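Side-chain contacts in D-2-hydroxyacid dehydrogensase protein (Ketogulonicigenium vulgare, PDB 4LSW), which probably catalyses the reversible NAD(P)H-dependent reduction of 2-oxoacids to D-2-hydroxyacids: residues L107-A110 with M111-A114; P268-R271 with D272-N275; I156-E159 with V160-L164; I287-R290 with K291-Q295; Y173-I176 with A177-Y181. One frame throughout, in Å; residues are numbered along the deposited sequence.

Contact 1: residues L107-A110 with M111-A114; sequences LGVA and MMLA
Leu107 turns CG opposite its backbone N (chi1 -168°), while Met111 turns CG opposite its own carbonyl carbon (chi1 -73°), and the two side chains meet one helical turn apart. The Met111 chain bends at chi3 (63°) and lays its sulfur across CG and CD2 of Leu107. SD of Met111 lies 3.7 Å from CD2 of Leu107. CG of Met111 runs close beside the backbone, 3.1 Å from Leu107 O. That same oxygen accepts the backbone N-H of Met111, with N and O 2.8 Å apart. An alanine here removes CG, SD and CE, and Leu107 CD2 would probably lose this apolar partner and be freer to turn. Leu113 runs parallel to Val109, one turn on. CG1 of Val109 and CD1 of Leu113 are 4.2 Å apart. The same CG1 of Val109 also meets CE of Met112, again at 4.2 Å. Met112 reaches beyond its own helix and packs on Phe200 and Phe202 of strand 200-203. Leu107 touches Asp258 and His282. The arrangement is the i to i+4 pattern of an alpha-helix, here helix 101-116, which packs against the sheet of the Rossmann-type NAD-binding domain.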
loop_
_atom_site.group_PDB
_atom_site.type_symbol
_atom_site.label_atom_id
_atom_site.label_comp_id
_atom_site.label_asym_id
_atom_site.label_seq_id
_atom_site.Cartn_x
_atom_site.Cartn_y
_atom_site.Cartn_z
ATOM N N LEU A 107 -4.326 5.780 8.623
ATOM C CA LEU A 107 -4.267 6.923 7.718
ATOM C C LEU A 107 -5.545 7.031 6.891
ATOM O O LEU A 107 -6.061 8.117 6.695
ATOM C CB LEU A 107 -3.030 6.908 6.818
ATOM C CG LEU A 107 -2.841 8.258 6.107
ATOM C CD1 LEU A 107 -2.340 9.352 7.050
ATOM C CD2 LEU A 107 -1.946 8.177 4.860
ATOM N N GLY A 108 -6.076 5.894 6.444
ATOM C CA GLY A 108 -7.320 5.912 5.686
ATOM C C GLY A 108 -8.453 6.597 6.440
ATOM O O GLY A 108 -9.139 7.473 5.916
ATOM N N VAL A 109 -8.635 6.204 7.696
ATOM C CA VAL A 109 -9.683 6.793 8.513
ATOM C C VAL A 109 -9.406 8.274 8.799
ATOM O O VAL A 109 -10.308 9.109 8.746
ATOM C CB VAL A 109 -9.859 5.981 9.802
ATOM C CG1 VAL A 109 -10.835 6.654 10.737
ATOM C CG2 VAL A 109 -10.332 4.590 9.446
ATOM N N ALA A 110 -8.144 8.595 9.070
ATOM C CA ALA A 110 -7.741 9.979 9.296
ATOM C C ALA A 110 -8.040 10.854 8.089
ATOM O O ALA A 110 -8.455 11.999 8.232
ATOM C CB ALA A 110 -6.280 10.047 9.628
ATOM N N MET A 111 -7.813 10.301 6.904
ATOM C CA MET A 111 -8.074 11.005 5.658
ATOM C C MET A 111 -9.556 11.302 5.450
ATOM O O MET A 111 -9.922 12.397 5.034
ATOM C CB MET A 111 -7.519 10.204 4.476
ATOM C CG MET A 111 -5.987 10.250 4.403
ATOM S SD MET A 111 -5.253 9.014 3.311
ATOM C CE MET A 111 -5.908 9.491 1.701
ATOM N N MET A 112 -10.409 10.320 5.722
ATOM C CA MET A 112 -11.851 10.538 5.661
ATOM C C MET A 112 -12.260 11.690 6.575
ATOM O O MET A 112 -12.980 12.598 6.162
ATOM C CB MET A 112 -12.619 9.273 6.071
ATOM C CG MET A 112 -14.107 9.533 6.308
ATOM S SD MET A 112 -15.019 8.145 7.005
ATOM C CE MET A 112 -14.188 8.015 8.574
ATOM N N LEU A 113 -11.763 11.663 7.812
ATOM C CA LEU A 113 -12.102 12.700 8.773
ATOM C C LEU A 113 -11.597 14.065 8.321
ATOM O O LEU A 113 -12.322 15.054 8.388
ATOM C CB LEU A 113 -11.523 12.358 10.151
ATOM C CG LEU A 113 -12.229 11.221 10.895
ATOM C CD1 LEU A 113 -11.282 10.643 11.928
ATOM C CD2 LEU A 113 -13.487 11.757 11.554
ATOM N N ALA A 114 -10.350 14.111 7.863
ATOM C CA ALA A 114 -9.749 15.368 7.430
ATOM C C ALA A 114 -10.487 15.997 6.250
ATOM O O ALA A 114 -10.694 17.204 6.226
ATOM C CB ALA A 114 -8.277 15.176 7.100
#

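Contact 2: residues P268-R271 with D272-N275; sequences PRFR and DLPN
Leu273 folds back on the short, weakly bonded helical turn 269-272, just ahead of strand 276-278 at the edge of the parallel Rossmann-type sheet. CB of Leu273 lies 4.1 Å from Phe270 O. CG is set beside the backbone N of Leu273 (chi1 -61°) and comes to 3.5 Å from Arg269 O. CD1 of Leu273 continues alongside that carbonyl. It ends near the Phe270 ring, obliquely placed, with CD1 of Leu273 4.3 Å from CD1 of Phe270. The ring itself is buried against Ile244 of helix 240-249 and Leu257 of strand 254-257. Arg269 O also accepts the backbone N-H of Asp272, at 3.1 Å from N to O. The bond is bent (138° at the hydrogen), and the donor sits well above the carbonyl plane. Asp272 OD2 rests 3.7 Å from CA of Arg269. The guanidinium of Arg269 has other partners: NH2 makes salt bridges with Asp267 and Glu241. Two waters finish the turn. One bonds to Leu273 O and reaches Arg271 O only weakly. The other bridges two carbonyls, sitting 2.6 Å from Phe270 O and 2.7 Å from Leu273 O.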
loop_
_atom_site.group_PDB
_atom_site.type_symbol
_atom_site.label_atom_id
_atom_site.label_comp_id
_atom_site.label_asym_id
_atom_site.label_seq_id
_atom_site.Cartn_x
_atom_site.Cartn_y
_atom_site.Cartn_z
ATOM N N PRO A 268 -1.507 16.038 -12.758
ATOM C CA PRO A 268 -1.610 17.433 -12.303
ATOM C C PRO A 268 -3.049 17.879 -12.051
ATOM O O PRO A 268 -3.285 18.765 -11.231
ATOM C CB PRO A 268 -1.031 18.227 -13.476
ATOM C CG PRO A 268 -0.123 17.270 -14.175
ATOM C CD PRO A 268 -0.741 15.914 -14.012
ATOM N N ARG A 269 -3.999 17.267 -12.746
ATOM C CA ARG A 269 -5.395 17.665 -12.625
ATOM C C ARG A 269 -5.972 17.437 -11.224
ATOM O O ARG A 269 -6.930 18.105 -10.827
ATOM C CB ARG A 269 -6.240 16.954 -13.676
ATOM C CG ARG A 269 -6.070 17.529 -15.071
ATOM C CD ARG A 269 -6.792 16.664 -16.078
ATOM N NE ARG A 269 -6.259 15.306 -16.080
ATOM C CZ ARG A 269 -6.800 14.292 -16.743
ATOM N NH1 ARG A 269 -7.902 14.486 -17.468
ATOM N NH2 ARG A 269 -6.253 13.085 -16.698
ATOM N N PHE A 270 -5.381 16.510 -10.474
ATOM C CA PHE A 270 -5.803 16.286 -9.097
ATOM C C PHE A 270 -5.555 17.524 -8.245
ATOM O O PHE A 270 -6.224 17.741 -7.236
ATOM C CB PHE A 270 -5.076 15.075 -8.496
ATOM C CG PHE A 270 -5.643 13.755 -8.919
ATOM C CD1 PHE A 270 -6.972 13.443 -8.660
ATOM C CD2 PHE A 270 -4.841 12.812 -9.548
ATOM C CE1 PHE A 270 -7.499 12.219 -9.046
ATOM C CE2 PHE A 270 -5.358 11.587 -9.934
ATOM C CZ PHE A 270 -6.693 11.289 -9.679
ATOM N N ARG A 271 -4.591 18.338 -8.671
ATOM C CA ARG A 271 -4.207 19.538 -7.941
ATOM C C ARG A 271 -5.217 20.668 -8.173
ATOM O O ARG A 271 -5.392 21.539 -7.319
ATOM C CB ARG A 271 -2.799 19.968 -8.378
ATOM C CG ARG A 271 -2.075 20.919 -7.447
ATOM C CD ARG A 271 -0.661 21.215 -7.957
ATOM N NE ARG A 271 0.338 20.262 -7.475
ATOM C CZ ARG A 271 0.929 19.336 -8.226
ATOM N NH1 ARG A 271 0.637 19.229 -9.516
ATOM N NH2 ARG A 271 1.824 18.519 -7.690
ATOM N N ASP A 272 -5.886 20.632 -9.325
ATOM C CA ASP A 272 -6.831 21.678 -9.724
ATOM C C ASP A 272 -8.222 21.533 -9.101
ATOM O O ASP A 272 -9.001 22.487 -9.069
ATOM C CB ASP A 272 -6.974 21.706 -11.253
ATOM C CG ASP A 272 -5.649 21.918 -11.964
ATOM O OD1 ASP A 272 -4.779 22.615 -11.404
ATOM O OD2 ASP A 272 -5.483 21.379 -13.078
ATOM N N LEU A 273 -8.538 20.337 -8.621
ATOM C CA LEU A 273 -9.858 20.069 -8.060
ATOM C C LEU A 273 -9.964 20.591 -6.624
ATOM O O LEU A 273 -9.001 20.512 -5.866
ATOM C CB LEU A 273 -10.157 18.570 -8.135
ATOM C CG LEU A 273 -10.170 17.996 -9.556
ATOM C CD1 LEU A 273 -9.912 16.492 -9.560
ATOM C CD2 LEU A 273 -11.493 18.320 -10.234
ATOM N N PRO A 274 -11.127 21.150 -6.258
ATOM C CA PRO A 274 -11.331 21.749 -4.933
ATOM C C PRO A 274 -11.770 20.744 -3.868
ATOM O O PRO A 274 -11.916 21.118 -2.699
ATOM C CB PRO A 274 -12.466 22.741 -5.182
ATOM C CG PRO A 274 -13.272 22.104 -6.265
ATOM C CD PRO A 274 -12.291 21.360 -7.142
ATOM N N ASN A 275 -11.966 19.492 -4.271
ATOM C CA ASN A 275 -12.537 18.472 -3.393
ATOM C C ASN A 275 -11.665 17.225 -3.296
ATOM O O ASN A 275 -12.172 16.099 -3.208
ATOM C CB ASN A 275 -13.914 18.077 -3.916
ATOM C CG ASN A 275 -13.897 17.786 -5.407
ATOM O OD1 ASN A 275 -12.907 18.056 -6.090
ATOM N ND2 ASN A 275 -14.990 17.236 -5.918
HETATM O O HOH W 1 -6.755 19.246 -5.239
HETATM O O HOH W 2 -7.603 23.074 -5.279
#

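Contact 3: residues I156-E159 with V160-L164; sequences IGFE and VARRL
Glu159, Arg162 and Arg163 form a salt-bridge network along one side of helix 155-165. NH1 of Arg162 lies 2.9 Å from Glu159 OE1, on the syn lone pair. NH1 of Arg163 lies 3.0 Å from Glu159 OE1, on the anti side, and the carboxylate and guanidinium planes of this pair stand 84° apart. Both arginines hold OE1 at the edge of their guanidinium groups. A water also donates to OE1 and accepts from Arg163 NH2. By a further hydrogen bond, NH1 of Arg163 reaches Glu159 O at 2.9 Å. Arg163 N and NH1 approach Glu159 O from opposite faces of its carbonyl plane. NE of Arg163 pairs with Asp106 of helix 101-116. A leucine in place of Arg163 would probably leave Asp106 without this mate and take one of the two arginine grips from Glu159. In the CH-pi contact, Phe158 holds CG opposite its backbone N (chi1 -179°), and its ring lies under the stem of Arg162. CG of Arg162 is 4.1 Å from the Phe158 ring centroid, over the face but offset toward the rim. The helix is that of a Rossmann beta-alpha-beta unit, and Gly157 is consistent with the last glycine of its GxGxxG pattern.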
loop_
_atom_site.group_PDB
_atom_site.type_symbol
_atom_site.label_atom_id
_atom_site.label_comp_id
_atom_site.label_asym_id
_atom_site.label_seq_id
_atom_site.Cartn_x
_atom_site.Cartn_y
_atom_site.Cartn_z
ATOM N N ILE A 156 -6.369 -5.143 5.776
ATOM C CA ILE A 156 -6.483 -3.695 5.866
ATOM C C ILE A 156 -7.930 -3.263 6.002
ATOM O O ILE A 156 -8.268 -2.453 6.868
ATOM C CB ILE A 156 -5.830 -2.989 4.671
ATOM C CG1 ILE A 156 -4.335 -3.306 4.663
ATOM C CG2 ILE A 156 -6.051 -1.479 4.771
ATOM C CD1 ILE A 156 -3.580 -2.703 3.517
ATOM N N GLY A 157 -8.788 -3.800 5.145
ATOM C CA GLY A 157 -10.187 -3.435 5.178
ATOM C C GLY A 157 -10.822 -3.750 6.516
ATOM O O GLY A 157 -11.621 -2.971 7.022
ATOM N N PHE A 158 -10.468 -4.897 7.084
ATOM C CA PHE A 158 -10.958 -5.270 8.401
ATOM C C PHE A 158 -10.547 -4.249 9.443
ATOM O O PHE A 158 -11.375 -3.810 10.239
ATOM C CB PHE A 158 -10.442 -6.648 8.797
ATOM C CG PHE A 158 -10.927 -7.108 10.130
ATOM C CD1 PHE A 158 -12.281 -7.316 10.346
ATOM C CD2 PHE A 158 -10.036 -7.362 11.154
ATOM C CE1 PHE A 158 -12.746 -7.754 11.580
ATOM C CE2 PHE A 158 -10.487 -7.806 12.392
ATOM C CZ PHE A 158 -11.845 -7.999 12.603
ATOM N N GLU A 159 -9.278 -3.848 9.423
ATOM C CA GLU A 159 -8.821 -2.860 10.396
ATOM C C GLU A 159 -9.514 -1.520 10.208
ATOM O O GLU A 159 -9.856 -0.852 11.193
ATOM C CB GLU A 159 -7.307 -2.689 10.346
ATOM C CG GLU A 159 -6.551 -3.876 10.902
ATOM C CD GLU A 159 -7.012 -4.273 12.289
ATOM O OE1 GLU A 159 -7.058 -3.402 13.185
ATOM O OE2 GLU A 159 -7.330 -5.464 12.486
ATOM N N VAL A 160 -9.745 -1.119 8.957
ATOM C CA VAL A 160 -10.525 0.087 8.713
ATOM C C VAL A 160 -11.919 -0.019 9.337
ATOM O O VAL A 160 -12.361 0.884 10.057
ATOM C CB VAL A 160 -10.627 0.395 7.197
ATOM C CG1 VAL A 160 -11.702 1.462 6.922
ATOM C CG2 VAL A 160 -9.269 0.827 6.647
ATOM N N ALA A 161 -12.605 -1.130 9.074
ATOM C CA ALA A 161 -13.942 -1.323 9.604
ATOM C C ALA A 161 -13.989 -1.258 11.133
ATOM O O ALA A 161 -14.931 -0.704 11.697
ATOM C CB ALA A 161 -14.511 -2.641 9.094
ATOM N N ARG A 162 -12.972 -1.816 11.793
ATOM C CA ARG A 162 -12.917 -1.785 13.259
ATOM C C ARG A 162 -12.863 -0.349 13.758
ATOM O O ARG A 162 -13.535 0.005 14.735
ATOM C CB ARG A 162 -11.728 -2.585 13.789
ATOM C CG ARG A 162 -11.862 -4.081 13.535
ATOM C CD ARG A 162 -10.643 -4.837 14.029
ATOM N NE ARG A 162 -10.611 -4.841 15.484
ATOM C CZ ARG A 162 -9.613 -4.366 16.223
ATOM N NH1 ARG A 162 -8.531 -3.854 15.649
ATOM N NH2 ARG A 162 -9.699 -4.416 17.547
ATOM N N ARG A 163 -12.082 0.477 13.068
ATOM C CA ARG A 163 -11.972 1.893 13.427
ATOM C C ARG A 163 -13.276 2.630 13.148
ATOM O O ARG A 163 -13.694 3.484 13.928
ATOM C CB ARG A 163 -10.802 2.557 12.689
ATOM C CG ARG A 163 -9.437 2.157 13.247
ATOM C CD ARG A 163 -8.427 2.068 12.122
ATOM N NE ARG A 163 -7.105 1.753 12.653
ATOM C CZ ARG A 163 -6.720 0.541 13.035
ATOM N NH1 ARG A 163 -7.564 -0.486 12.958
ATOM N NH2 ARG A 163 -5.495 0.354 13.507
ATOM N N LEU A 164 -13.926 2.317 12.027
ATOM C CA LEU A 164 -15.197 2.965 11.693
ATOM C C LEU A 164 -16.295 2.629 12.701
ATOM O O LEU A 164 -17.179 3.452 12.959
ATOM C CB LEU A 164 -15.650 2.589 10.289
ATOM C CG LEU A 164 -14.710 2.944 9.147
ATOM C CD1 LEU A 164 -15.224 2.346 7.836
ATOM C CD2 LEU A 164 -14.502 4.469 9.037
HETATM O O HOH W 3 -4.653 -2.444 14.175
#

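Contact 4: residues I287-R290 with K291-Q295; sequences IETR and KAMGQ
The backbone N-H of Met293 bonds to Thr289 O, with N and O 2.9 Å apart. This is one of the i to i+4 bonds in the first turns of helix 287-306. That helix follows the parallel sheet of the NAD-binding domain in the chain and leads on to strand 313-315 of the other, mixed sheet. Met293 leans on the same carbonyl with its side chain: CG of Met293 is 3.2 Å from Thr289 O. The chain then bends at chi3, and the sulfur touches two neighbours. SD of Met293 is 3.9 Å from CG2 of Thr289. SD of Met293 is also 3.9 Å from CD of Arg290. Thr289 has its methyl opposite the backbone N (chi1 -77° to OG1), which points CG2 at the sulfur and leaves OG1 beside the N. OG1 bonds to Asp103. Met293 also packs on Val99 and on Tyr74 of strand 70-74, so this side of the helix faces the mixed-sheet part of the chain. The stem of Arg290 keeps company with Met293 and bends at chi2 (-55°). Its NH2 bonds to Ser284. CB of Ala292 rests 3.4 Å from Glu288 O. On another side, Lys291 stretches along Ile287. The lysine is extended beyond CG and uses its stem, not its amine, for the main contact. CE of Lys291 lies 3.7 Å from CG2 of Ile287.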
loop_
_atom_site.group_PDB
_atom_site.type_symbol
_atom_site.label_atom_id
_atom_site.label_comp_id
_atom_site.label_asym_id
_atom_site.label_seq_id
_atom_site.Cartn_x
_atom_site.Cartn_y
_atom_site.Cartn_z
ATOM N N ILE A 287 7.572 5.543 11.840
ATOM C CA ILE A 287 8.816 4.964 12.314
ATOM C C ILE A 287 8.634 3.508 12.757
ATOM O O ILE A 287 9.424 2.639 12.378
ATOM C CB ILE A 287 9.452 5.804 13.442
ATOM C CG1 ILE A 287 9.782 7.210 12.930
ATOM C CG2 ILE A 287 10.701 5.126 13.980
ATOM C CD1 ILE A 287 10.234 8.175 14.006
ATOM N N GLU A 288 7.594 3.226 13.544
ATOM C CA GLU A 288 7.419 1.879 14.066
ATOM C C GLU A 288 7.154 0.851 12.973
ATOM O O GLU A 288 7.717 -0.244 12.995
ATOM C CB GLU A 288 6.315 1.820 15.124
ATOM C CG GLU A 288 6.313 0.513 15.903
ATOM C CD GLU A 288 5.603 0.609 17.246
ATOM O OE1 GLU A 288 5.010 1.669 17.550
ATOM O OE2 GLU A 288 5.644 -0.385 18.002
ATOM N N THR A 289 6.303 1.200 12.012
ATOM C CA THR A 289 6.004 0.270 10.937
ATOM C C THR A 289 7.232 0.009 10.064
ATOM O O THR A 289 7.548 -1.142 9.763
ATOM C CB THR A 289 4.814 0.748 10.094
ATOM O OG1 THR A 289 3.608 0.477 10.821
ATOM C CG2 THR A 289 4.772 0.022 8.755
ATOM N N ARG A 290 7.931 1.070 9.685
ATOM C CA ARG A 290 9.097 0.887 8.830
ATOM C C ARG A 290 10.198 0.101 9.544
ATOM O O ARG A 290 10.831 -0.769 8.943
ATOM C CB ARG A 290 9.589 2.218 8.260
ATOM C CG ARG A 290 8.584 2.875 7.301
ATOM C CD ARG A 290 8.185 1.931 6.175
ATOM N NE ARG A 290 7.096 2.491 5.381
ATOM C CZ ARG A 290 7.259 3.388 4.414
ATOM N NH1 ARG A 290 8.474 3.830 4.111
ATOM N NH2 ARG A 290 6.204 3.839 3.745
ATOM N N LYS A 291 10.413 0.360 10.831
ATOM C CA LYS A 291 11.385 -0.455 11.558
ATOM C C LYS A 291 10.967 -1.914 11.599
ATOM O O LYS A 291 11.787 -2.810 11.444
ATOM C CB LYS A 291 11.620 0.083 12.970
ATOM C CG LYS A 291 12.529 1.281 12.979
ATOM C CD LYS A 291 12.858 1.733 14.379
ATOM C CE LYS A 291 13.725 2.985 14.323
ATOM N NZ LYS A 291 14.147 3.442 15.680
ATOM N N ALA A 292 9.678 -2.156 11.800
ATOM C CA ALA A 292 9.192 -3.522 11.849
ATOM C C ALA A 292 9.353 -4.240 10.501
ATOM O O ALA A 292 9.688 -5.428 10.475
ATOM C CB ALA A 292 7.744 -3.559 12.317
ATOM N N MET A 293 9.120 -3.522 9.402
ATOM C CA MET A 293 9.298 -4.083 8.058
ATOM C C MET A 293 10.757 -4.462 7.811
ATOM O O MET A 293 11.048 -5.569 7.354
ATOM C CB MET A 293 8.805 -3.095 6.997
ATOM C CG MET A 293 7.300 -2.882 7.053
ATOM S SD MET A 293 6.736 -1.665 5.876
ATOM C CE MET A 293 7.719 -2.186 4.473
ATOM N N GLY A 294 11.661 -3.542 8.140
ATOM C CA GLY A 294 13.088 -3.771 8.000
ATOM C C GLY A 294 13.564 -4.920 8.867
ATOM O O GLY A 294 14.363 -5.748 8.430
ATOM N N GLN A 295 13.072 -4.969 10.103
ATOM C CA GLN A 295 13.413 -6.044 11.028
ATOM C C GLN A 295 12.983 -7.405 10.489
ATOM O O GLN A 295 13.697 -8.400 10.635
ATOM C CB GLN A 295 12.761 -5.797 12.395
ATOM C CG GLN A 295 13.213 -6.769 13.487
ATOM C CD GLN A 295 14.665 -6.569 13.879
ATOM O OE1 GLN A 295 15.059 -5.491 14.334
ATOM N NE2 GLN A 295 15.475 -7.608 13.697
#

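Contact 5: residues Y173-I176 with A177-Y181; sequences YSDI and APKSY
Tyr173 points its ring across the bend, so that its hydroxyl meets the backbone of Lys179. Its CG stands between the backbone N and the carbonyl carbon (chi1 71°), which swings the ring over the bend toward Lys179. Lys179 N donates to Tyr173 OH at 2.9 Å, nearly straight, 170° at the hydrogen. Lys179 N and Pro178 CA both lie near the plane of the ring, at its edge. CA of Pro178 is 3.4 Å from Tyr173 OH. Asp175 and the Lys179 side chain cross at about a right angle. The contact is made by carbon: CE of Lys179 lies 3.6 Å from OD2 of Asp175. The amine NZ of Lys179 stays 4.3 Å from OD2 of Asp175, beyond a salt bridge, though the charges probably still attract. Ile176 N bonds to Asp175 OD1 at 2.7 Å, on its anti lone pair. OD2 accepts from Leu153 N. An acidic residue at this strand end often binds the adenosine ribose in NAD-dependent relatives; for Asp175 such a role is not established. The bend follows strand 170-174, whose Tyr173 makes backbone hydrogen bonds with Thr186 and Val188 of strand 186-188, and Tyr181 lies edge-to-face with Phe158 of helix 155-165.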
loop_
_atom_site.group_PDB
_atom_site.type_symbol
_atom_site.label_atom_id
_atom_site.label_comp_id
_atom_site.label_asym_id
_atom_site.label_seq_id
_atom_site.Cartn_x
_atom_site.Cartn_y
_atom_site.Cartn_z
ATOM N N TYR A 173 -19.603 -3.948 3.281
ATOM C CA TYR A 173 -18.368 -4.257 2.580
ATOM C C TYR A 173 -18.647 -5.159 1.400
ATOM O O TYR A 173 -19.682 -5.833 1.351
ATOM C CB TYR A 173 -17.362 -4.937 3.515
ATOM C CG TYR A 173 -17.719 -6.356 3.913
ATOM C CD1 TYR A 173 -18.629 -6.614 4.929
ATOM C CD2 TYR A 173 -17.126 -7.443 3.278
ATOM C CE1 TYR A 173 -18.951 -7.929 5.301
ATOM C CE2 TYR A 173 -17.433 -8.749 3.640
ATOM C CZ TYR A 173 -18.339 -8.986 4.655
ATOM O OH TYR A 173 -18.630 -10.300 5.000
ATOM N N SER A 174 -17.722 -5.151 0.444
ATOM C CA SER A 174 -17.783 -6.071 -0.683
ATOM C C SER A 174 -16.450 -6.785 -0.828
ATOM O O SER A 174 -15.402 -6.212 -0.565
ATOM C CB SER A 174 -18.118 -5.325 -1.964
ATOM O OG SER A 174 -18.310 -6.239 -3.044
ATOM N N ASP A 175 -16.506 -8.057 -1.213
ATOM C CA ASP A 175 -15.317 -8.861 -1.455
ATOM C C ASP A 175 -15.777 -10.046 -2.290
ATOM O O ASP A 175 -16.941 -10.090 -2.690
ATOM C CB ASP A 175 -14.675 -9.307 -0.131
ATOM C CG ASP A 175 -13.170 -9.498 -0.234
ATOM O OD1 ASP A 175 -12.692 -10.091 -1.224
ATOM O OD2 ASP A 175 -12.459 -9.038 0.689
ATOM N N ILE A 176 -14.865 -10.977 -2.557
ATOM C CA ILE A 176 -15.172 -12.163 -3.358
ATOM C C ILE A 176 -16.165 -13.090 -2.648
ATOM O O ILE A 176 -16.910 -13.840 -3.290
ATOM C CB ILE A 176 -13.885 -12.940 -3.725
ATOM C CG1 ILE A 176 -14.148 -13.903 -4.886
ATOM C CG2 ILE A 176 -13.314 -13.676 -2.518
ATOM C CD1 ILE A 176 -14.648 -13.205 -6.130
ATOM N N ALA A 177 -16.165 -13.049 -1.319
ATOM C CA ALA A 177 -17.098 -13.825 -0.510
ATOM C C ALA A 177 -17.244 -13.167 0.852
ATOM O O ALA A 177 -16.385 -12.367 1.243
ATOM C CB ALA A 177 -16.585 -15.255 -0.340
ATOM N N PRO A 178 -18.335 -13.483 1.574
ATOM C CA PRO A 178 -18.465 -12.960 2.936
ATOM C C PRO A 178 -17.337 -13.482 3.809
ATOM O O PRO A 178 -16.810 -14.581 3.579
ATOM C CB PRO A 178 -19.798 -13.535 3.424
ATOM C CG PRO A 178 -20.541 -13.955 2.177
ATOM C CD PRO A 178 -19.492 -14.310 1.173
ATOM N N LYS A 179 -16.971 -12.689 4.809
ATOM C CA LYS A 179 -15.883 -13.039 5.706
ATOM C C LYS A 179 -16.420 -13.462 7.071
ATOM O O LYS A 179 -17.346 -12.837 7.605
ATOM C CB LYS A 179 -14.947 -11.839 5.863
ATOM C CG LYS A 179 -14.325 -11.374 4.557
ATOM C CD LYS A 179 -13.408 -12.449 3.963
ATOM C CE LYS A 179 -12.775 -11.994 2.657
ATOM N NZ LYS A 179 -11.879 -13.058 2.053
ATOM N N SER A 180 -15.825 -14.504 7.644
ATOM C CA SER A 180 -16.316 -15.039 8.911
ATOM C C SER A 180 -16.142 -14.040 10.041
ATOM O O SER A 180 -16.867 -14.076 11.042
ATOM C CB SER A 180 -15.605 -16.349 9.260
ATOM O OG SER A 180 -14.209 -16.151 9.403
ATOM N N TYR A 181 -15.181 -13.145 9.860
ATOM C CA TYR A 181 -14.846 -12.166 10.875
ATOM C C TYR A 181 -15.614 -10.860 10.724
ATOM O O TYR A 181 -15.280 -9.874 11.381
ATOM C CB TYR A 181 -13.339 -11.917 10.879
ATOM C CG TYR A 181 -12.701 -11.657 9.516
ATOM C CD1 TYR A 181 -12.786 -10.409 8.903
ATOM C CD2 TYR A 181 -11.969 -12.648 8.871
ATOM C CE1 TYR A 181 -12.167 -10.167 7.681
ATOM C CE2 TYR A 181 -11.353 -12.419 7.647
ATOM C CZ TYR A 181 -11.453 -11.178 7.054
ATOM O OH TYR A 181 -10.831 -10.944 5.847
#

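Contacts 1, 3 and 5 form a touching series. Helix 101-116 of contact 1 packs on helix 155-165 of contact 3, where Met112 CE is 3.6 Å from Leu164 CD2. Contact 3 meets contact 5 where Phe158 CE1 is 3.3 Å from Tyr181 O; their centres are about 13 Å apart. Contacts 3 and 5 flank the glycine-rich turn around Leu153, probably the nucleotide-binding part of the domain. Contact 2 belongs to the same domain but stands apart, about 18 Å from contact 1 between centres. Contact 4 touches none of the others; its nearest atoms are about 9 Å from contacts 1 and 3.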